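PDB 5EHK: lantibiotic dehydratase from Microbispora corallina, which probably dehydrates serine and threonine residues of the NAI-107 precursor peptide in a tRNA-dependent step of lantibiotic biosynthesis. Local coordinates for residues A[853-858]-A[925-930]; A[958-963]-A[1045-1050]. One frame throughout, in Å; residues are numbered along the deposited sequence.

In the fold
Both contacts lie in the family region of the lantibiotic dehydratase C-terminus, on the same side of the chain's centre, with the contact centres about 41 and 46 Å from it. The two centres are about 13 Å apart. Contact 1 sets an outermost strand of a four-stranded antiparallel sheet against helix 920-942, and contact 2 packs helix 950-965, the next helix in the chain, against helix 1044-1059. Helix 1044-1059 joins the two, because it also touches helix 920-942: D930 OD1 of contact 1 forms a salt bridge with R1046 NE of contact 2 at 3.0 Å, and T925 CG2 packs on A1049 CB at 3.6 Å.

Contact 1. Residues A[853-858]-A[925-930]; sequences RWFFIR and TAFQHD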
loop_
_atom_site.group_PDB
_atom_site.type_symbol
_atom_site.label_atom_id
_atom_site.label_comp_id
_atom_site.label_asym_id
_atom_site.label_seq_id
_atom_site.Cartn_x
_atom_site.Cartn_y
_atom_site.Cartn_z
ATOM N N ARG A 853 -33.954 5.221 -24.416
ATOM C CA ARG A 853 -33.081 6.067 -23.638
ATOM C C ARG A 853 -31.653 5.554 -23.740
ATOM O O ARG A 853 -31.419 4.349 -23.784
ATOM C CB ARG A 853 -33.529 6.079 -22.183
ATOM C CG ARG A 853 -34.773 6.876 -21.931
ATOM C CD ARG A 853 -34.508 8.354 -22.141
ATOM N NE ARG A 853 -35.750 9.127 -22.124
ATOM C CZ ARG A 853 -36.021 10.145 -22.936
ATOM N NH1 ARG A 853 -35.134 10.542 -23.829
ATOM N NH2 ARG A 853 -37.185 10.775 -22.842
ATOM N N TRP A 854 -30.694 6.471 -23.766
ATOM C CA TRP A 854 -29.293 6.085 -23.722
ATOM C C TRP A 854 -28.546 7.162 -22.964
ATOM O O TRP A 854 -29.010 8.294 -22.909
ATOM C CB TRP A 854 -28.713 5.922 -25.128
ATOM C CG TRP A 854 -28.324 7.238 -25.716
ATOM C CD1 TRP A 854 -29.130 8.084 -26.408
ATOM C CD2 TRP A 854 -27.041 7.866 -25.657
ATOM N NE1 TRP A 854 -28.436 9.191 -26.782
ATOM C CE2 TRP A 854 -27.145 9.088 -26.338
ATOM C CE3 TRP A 854 -25.810 7.516 -25.087
ATOM C CZ2 TRP A 854 -26.077 9.959 -26.484
ATOM C CZ3 TRP A 854 -24.749 8.373 -25.224
ATOM C CH2 TRP A 854 -24.887 9.586 -25.918
ATOM N N PHE A 855 -27.424 6.810 -22.348
ATOM C CA PHE A 855 -26.548 7.823 -21.775
ATOM C C PHE A 855 -25.142 7.270 -21.558
ATOM O O PHE A 855 -24.922 6.072 -21.703
ATOM C CB PHE A 855 -27.160 8.456 -20.515
ATOM C CG PHE A 855 -27.166 7.572 -19.282
ATOM C CD1 PHE A 855 -28.303 6.854 -18.922
ATOM C CD2 PHE A 855 -26.041 7.475 -18.458
ATOM C CE1 PHE A 855 -28.323 6.063 -17.756
ATOM C CE2 PHE A 855 -26.061 6.673 -17.285
ATOM C CZ PHE A 855 -27.200 5.967 -16.943
ATOM N N PHE A 856 -24.184 8.125 -21.230
ATOM C CA PHE A 856 -22.882 7.605 -20.894
ATOM C C PHE A 856 -22.331 8.344 -19.698
ATOM O O PHE A 856 -22.613 9.531 -19.512
ATOM C CB PHE A 856 -21.906 7.723 -22.067
ATOM C CG PHE A 856 -21.202 9.049 -22.128
ATOM C CD1 PHE A 856 -20.052 9.285 -21.374
ATOM C CD2 PHE A 856 -21.689 10.064 -22.932
ATOM C CE1 PHE A 856 -19.438 10.499 -21.411
ATOM C CE2 PHE A 856 -21.060 11.274 -22.975
ATOM C CZ PHE A 856 -19.933 11.495 -22.218
ATOM N N ILE A 857 -21.511 7.640 -18.918
ATOM C CA ILE A 857 -20.755 8.252 -17.848
ATOM C C ILE A 857 -19.290 7.771 -17.915
ATOM O O ILE A 857 -18.988 6.686 -18.426
ATOM C CB ILE A 857 -21.329 7.936 -16.448
ATOM C CG1 ILE A 857 -21.126 6.466 -16.077
ATOM C CG2 ILE A 857 -22.803 8.296 -16.347
ATOM C CD1 ILE A 857 -21.502 6.156 -14.654
ATOM N N ARG A 858 -18.396 8.598 -17.389
ATOM C CA ARG A 858 -17.014 8.243 -17.180
ATOM C C ARG A 858 -16.968 7.685 -15.755
ATOM O O ARG A 858 -17.532 8.253 -14.818
ATOM C CB ARG A 858 -16.146 9.494 -17.352
ATOM C CG ARG A 858 -16.220 10.078 -18.761
ATOM C CD ARG A 858 -15.727 11.552 -18.892
ATOM N NE ARG A 858 -14.684 11.731 -19.873
ATOM C CZ ARG A 858 -14.716 12.534 -20.929
ATOM N NH1 ARG A 858 -15.749 13.289 -21.226
ATOM N NH2 ARG A 858 -13.669 12.534 -21.720
ATOM N N THR A 925 -34.087 11.441 -18.991
ATOM C CA THR A 925 -34.040 12.374 -20.096
ATOM C C THR A 925 -32.913 13.377 -19.961
ATOM O O THR A 925 -32.145 13.599 -20.918
ATOM C CB THR A 925 -35.387 13.041 -20.289
ATOM O OG1 THR A 925 -36.284 12.068 -20.838
ATOM C CG2 THR A 925 -35.291 14.193 -21.270
ATOM N N ALA A 926 -32.786 13.950 -18.770
ATOM C CA ALA A 926 -31.661 14.827 -18.515
ATOM C C ALA A 926 -30.329 14.132 -18.871
ATOM O O ALA A 926 -29.521 14.676 -19.627
ATOM C CB ALA A 926 -31.671 15.297 -17.079
ATOM N N PHE A 927 -30.141 12.914 -18.365
ATOM C CA PHE A 927 -28.942 12.132 -18.647
ATOM C C PHE A 927 -28.757 11.897 -20.144
ATOM O O PHE A 927 -27.656 12.066 -20.655
ATOM C CB PHE A 927 -28.988 10.783 -17.932
ATOM C CG PHE A 927 -28.827 10.869 -16.450
ATOM C CD1 PHE A 927 -28.641 12.088 -15.820
ATOM C CD2 PHE A 927 -28.837 9.724 -15.681
ATOM C CE1 PHE A 927 -28.483 12.166 -14.445
ATOM C CE2 PHE A 927 -28.679 9.803 -14.313
ATOM C CZ PHE A 927 -28.504 11.029 -13.698
ATOM N N GLN A 928 -29.823 11.557 -20.863
ATOM C CA GLN A 928 -29.672 11.359 -22.304
ATOM C C GLN A 928 -29.223 12.634 -23.022
ATOM O O GLN A 928 -28.220 12.627 -23.715
ATOM C CB GLN A 928 -30.957 10.845 -22.965
ATOM C CG GLN A 928 -30.730 10.461 -24.419
ATOM C CD GLN A 928 -31.992 10.044 -25.111
ATOM O OE1 GLN A 928 -32.651 9.091 -24.707
ATOM N NE2 GLN A 928 -32.353 10.767 -26.158
ATOM N N HIS A 929 -29.939 13.735 -22.802
ATOM C CA HIS A 929 -29.652 14.985 -23.492
ATOM C C HIS A 929 -28.337 15.614 -23.059
ATOM O O HIS A 929 -27.658 16.235 -23.880
ATOM C CB HIS A 929 -30.829 15.971 -23.368
ATOM C CG HIS A 929 -32.054 15.528 -24.108
ATOM N ND1 HIS A 929 -32.212 15.707 -25.463
ATOM C CD2 HIS A 929 -33.152 14.855 -23.693
ATOM C CE1 HIS A 929 -33.368 15.209 -25.845
ATOM N NE2 HIS A 929 -33.960 14.684 -24.786
ATOM N N ASP A 930 -27.952 15.424 -21.798
ATOM C CA ASP A 930 -26.655 15.930 -21.363
ATOM C C ASP A 930 -25.525 15.137 -21.989
ATOM O O ASP A 930 -24.451 15.682 -22.259
ATOM C CB ASP A 930 -26.495 15.882 -19.864
ATOM C CG ASP A 930 -25.290 16.655 -19.403
ATOM O OD1 ASP A 930 -25.365 17.908 -19.334
ATOM O OD2 ASP A 930 -24.257 16.015 -19.126
#
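Strand 853-858 runs across helix 925-930 at 67°, its axis coming within 6.7 Å, with F855 and Q928 bringing their CA atoms nearest to each other. Q928 carries much of the polar contact. Its chain leaves the helix trans to the backbone N (chi1 -172°) and stays extended, which carries the amide to the start of the strand. There Q928 OE1 accepts a hydrogen bond from R853 NH1 at 3.0 Å. The bond is fairly straight at the hydrogen and lies in the guanidinium plane, but NH1 stands well above the amide's carbonyl plane instead of meeting a lone pair. A weak bond from W854 N to Q928 OE1, 3.4 Å long, gives this oxygen a second donor. The stem of Q928 crosses the indole, Q928 CG lying 3.5 Å from W854 CD1. Q928 CA also makes a CA-H...O contact with W854 O. The strand is an outermost one of a four-stranded antiparallel sheet, paired through its backbone with strand 864-872, so the helix packs against a sheet margin. F855 and F927 point the same way, side by side, and form a T-shaped pair: the edge of F927 meets the face of F855, with centroids 5.4 Å apart and planes at 63°. F927 CD2 sits over the centre of that face. Y914 makes a further edge-to-face pair with F927, while S931 OG bonds both F856 N and F927 O.

Contact 2. Residues A[958-963]-A[1045-1050]; sequences AAALAD and SRDEAV
L961 lays its CB over one face of the R1046 guanidinium, displaced toward the rim, with R1046 NH2 the nearest atom at 3.4 Å. L961 CD1 covers the same group from further along the branch, 3.6 Å from R1046 NE, and the two side chains cross at about a right angle. The arginine bends at chi2 to bring its flat end across the helix interface. L961 also meets V1050: L961 CG packs on V1050 CG2 at 4.0 Å, while V1050 CG1 lies 3.8 Å from L961 O. Segments 958-963 and 1045-1050, on helices 950-965 and 1044-1059, run roughly parallel, their axes crossing at -37° and 9.2 Å apart at closest. A960 turns its CB toward the neighbouring helix, where D1047 OD2 lies 3.9 Å from A960 CB. D1047 OD1 comes close to A960 O, but both are acceptors, so the approach is no hydrogen bond. The D1047 carboxylate lies near the edge of the R1046 guanidinium as a charge partner, though the modelled separation is too short to be trusted. Helix 1068-1085 adjoins L961 through L1077, L1078 and T1081, and T1081 also touches R1046. R1046 is buried, and its NH2 gives a weak hydrogen bond to S957 O; with two carboxylates near it, those of D930 and D1047, its charge is probably at least partly balanced, while apolar L961 packs against its face.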
loop_
_atom_site.group_PDB
_atom_site.type_symbol
_atom_site.label_atom_id
_atom_site.label_comp_id
_atom_site.label_asym_id
_atom_site.label_seq_id
_atom_site.Cartn_x
_atom_site.Cartn_y
_atom_site.Cartn_z
ATOM N N ALA A 958 -22.272 24.175 -16.930
ATOM C CA ALA A 958 -22.779 24.213 -15.558
ATOM C C ALA A 958 -23.786 25.334 -15.357
ATOM O O ALA A 958 -24.898 25.106 -14.858
ATOM C CB ALA A 958 -21.677 24.355 -14.587
ATOM N N ALA A 959 -23.400 26.543 -15.760
ATOM C CA ALA A 959 -24.225 27.720 -15.517
ATOM C C ALA A 959 -25.534 27.634 -16.275
ATOM O O ALA A 959 -26.591 28.044 -15.773
ATOM C CB ALA A 959 -23.480 28.964 -15.907
ATOM N N ALA A 960 -25.458 27.065 -17.474
ATOM C CA ALA A 960 -26.642 26.884 -18.302
ATOM C C ALA A 960 -27.625 25.887 -17.676
ATOM O O ALA A 960 -28.847 26.066 -17.790
ATOM C CB ALA A 960 -26.248 26.438 -19.691
ATOM N N LEU A 961 -27.103 24.843 -17.026
ATOM C CA LEU A 961 -27.972 23.898 -16.335
ATOM C C LEU A 961 -28.637 24.540 -15.122
ATOM O O LEU A 961 -29.839 24.401 -14.928
ATOM C CB LEU A 961 -27.216 22.624 -15.936
ATOM C CG LEU A 961 -28.036 21.400 -15.497
ATOM C CD1 LEU A 961 -27.311 20.122 -15.891
ATOM C CD2 LEU A 961 -28.304 21.392 -13.996
ATOM N N ALA A 962 -27.842 25.228 -14.303
ATOM C CA ALA A 962 -28.352 25.972 -13.149
ATOM C C ALA A 962 -29.473 26.927 -13.521
ATOM O O ALA A 962 -30.481 26.970 -12.812
ATOM C CB ALA A 962 -27.238 26.721 -12.459
ATOM N N ASP A 963 -29.296 27.691 -14.613
ATOM C CA ASP A 963 -30.346 28.590 -15.110
ATOM C C ASP A 963 -31.553 27.735 -15.386
ATOM O O ASP A 963 -32.630 28.002 -14.885
ATOM C CB ASP A 963 -29.933 29.343 -16.401
ATOM C CG ASP A 963 -30.814 30.606 -16.692
ATOM O OD1 ASP A 963 -30.694 31.607 -15.952
ATOM O OD2 ASP A 963 -31.596 30.635 -17.668
ATOM N N SER A 1045 -31.521 21.396 -26.136
ATOM C CA SER A 1045 -32.294 20.233 -25.817
ATOM C C SER A 1045 -32.034 19.782 -24.366
ATOM O O SER A 1045 -32.946 19.379 -23.636
ATOM C CB SER A 1045 -31.963 19.151 -26.836
ATOM O OG SER A 1045 -32.095 17.880 -26.261
ATOM N N ARG A 1046 -30.805 19.903 -23.901
ATOM C CA ARG A 1046 -30.586 19.503 -22.530
ATOM C C ARG A 1046 -31.076 20.573 -21.547
ATOM O O ARG A 1046 -31.545 20.249 -20.447
ATOM C CB ARG A 1046 -29.133 19.073 -22.283
ATOM C CG ARG A 1046 -28.315 20.058 -21.501
ATOM C CD ARG A 1046 -28.276 19.783 -20.004
ATOM N NE ARG A 1046 -27.079 20.426 -19.480
ATOM C CZ ARG A 1046 -26.898 21.741 -19.435
ATOM N NH1 ARG A 1046 -27.845 22.568 -19.837
ATOM N NH2 ARG A 1046 -25.769 22.241 -18.977
ATOM N N ASP A 1047 -30.997 21.841 -21.931
ATOM C CA ASP A 1047 -31.646 22.870 -21.112
ATOM C C ASP A 1047 -33.166 22.623 -21.032
ATOM O O ASP A 1047 -33.779 22.818 -19.983
ATOM C CB ASP A 1047 -31.356 24.276 -21.640
ATOM C CG ASP A 1047 -29.971 24.779 -21.236
ATOM O OD1 ASP A 1047 -29.364 24.139 -20.360
ATOM O OD2 ASP A 1047 -29.498 25.821 -21.762
ATOM N N GLU A 1048 -33.767 22.168 -22.129
ATOM C CA GLU A 1048 -35.192 21.907 -22.121
ATOM C C GLU A 1048 -35.481 20.839 -21.098
ATOM O O GLU A 1048 -36.331 21.038 -20.227
ATOM C CB GLU A 1048 -35.710 21.467 -23.490
ATOM C CG GLU A 1048 -36.605 22.490 -24.182
ATOM C CD GLU A 1048 -37.855 22.857 -23.372
ATOM O OE1 GLU A 1048 -38.846 22.090 -23.415
ATOM O OE2 GLU A 1048 -37.847 23.920 -22.701
ATOM N N ALA A 1049 -34.742 19.731 -21.179
ATOM C CA ALA A 1049 -34.962 18.610 -20.289
ATOM C C ALA A 1049 -34.831 18.999 -18.830
ATOM O O ALA A 1049 -35.593 18.545 -17.971
ATOM C CB ALA A 1049 -34.000 17.497 -20.617
ATOM N N VAL A 1050 -33.889 19.872 -18.544
ATOM C CA VAL A 1050 -33.679 20.239 -17.171
ATOM C C VAL A 1050 -34.790 21.164 -16.729
ATOM O O VAL A 1050 -35.225 21.110 -15.577
ATOM C CB VAL A 1050 -32.300 20.864 -16.976
ATOM C CG1 VAL A 1050 -32.157 21.487 -15.594
ATOM C CG2 VAL A 1050 -31.275 19.802 -17.155
#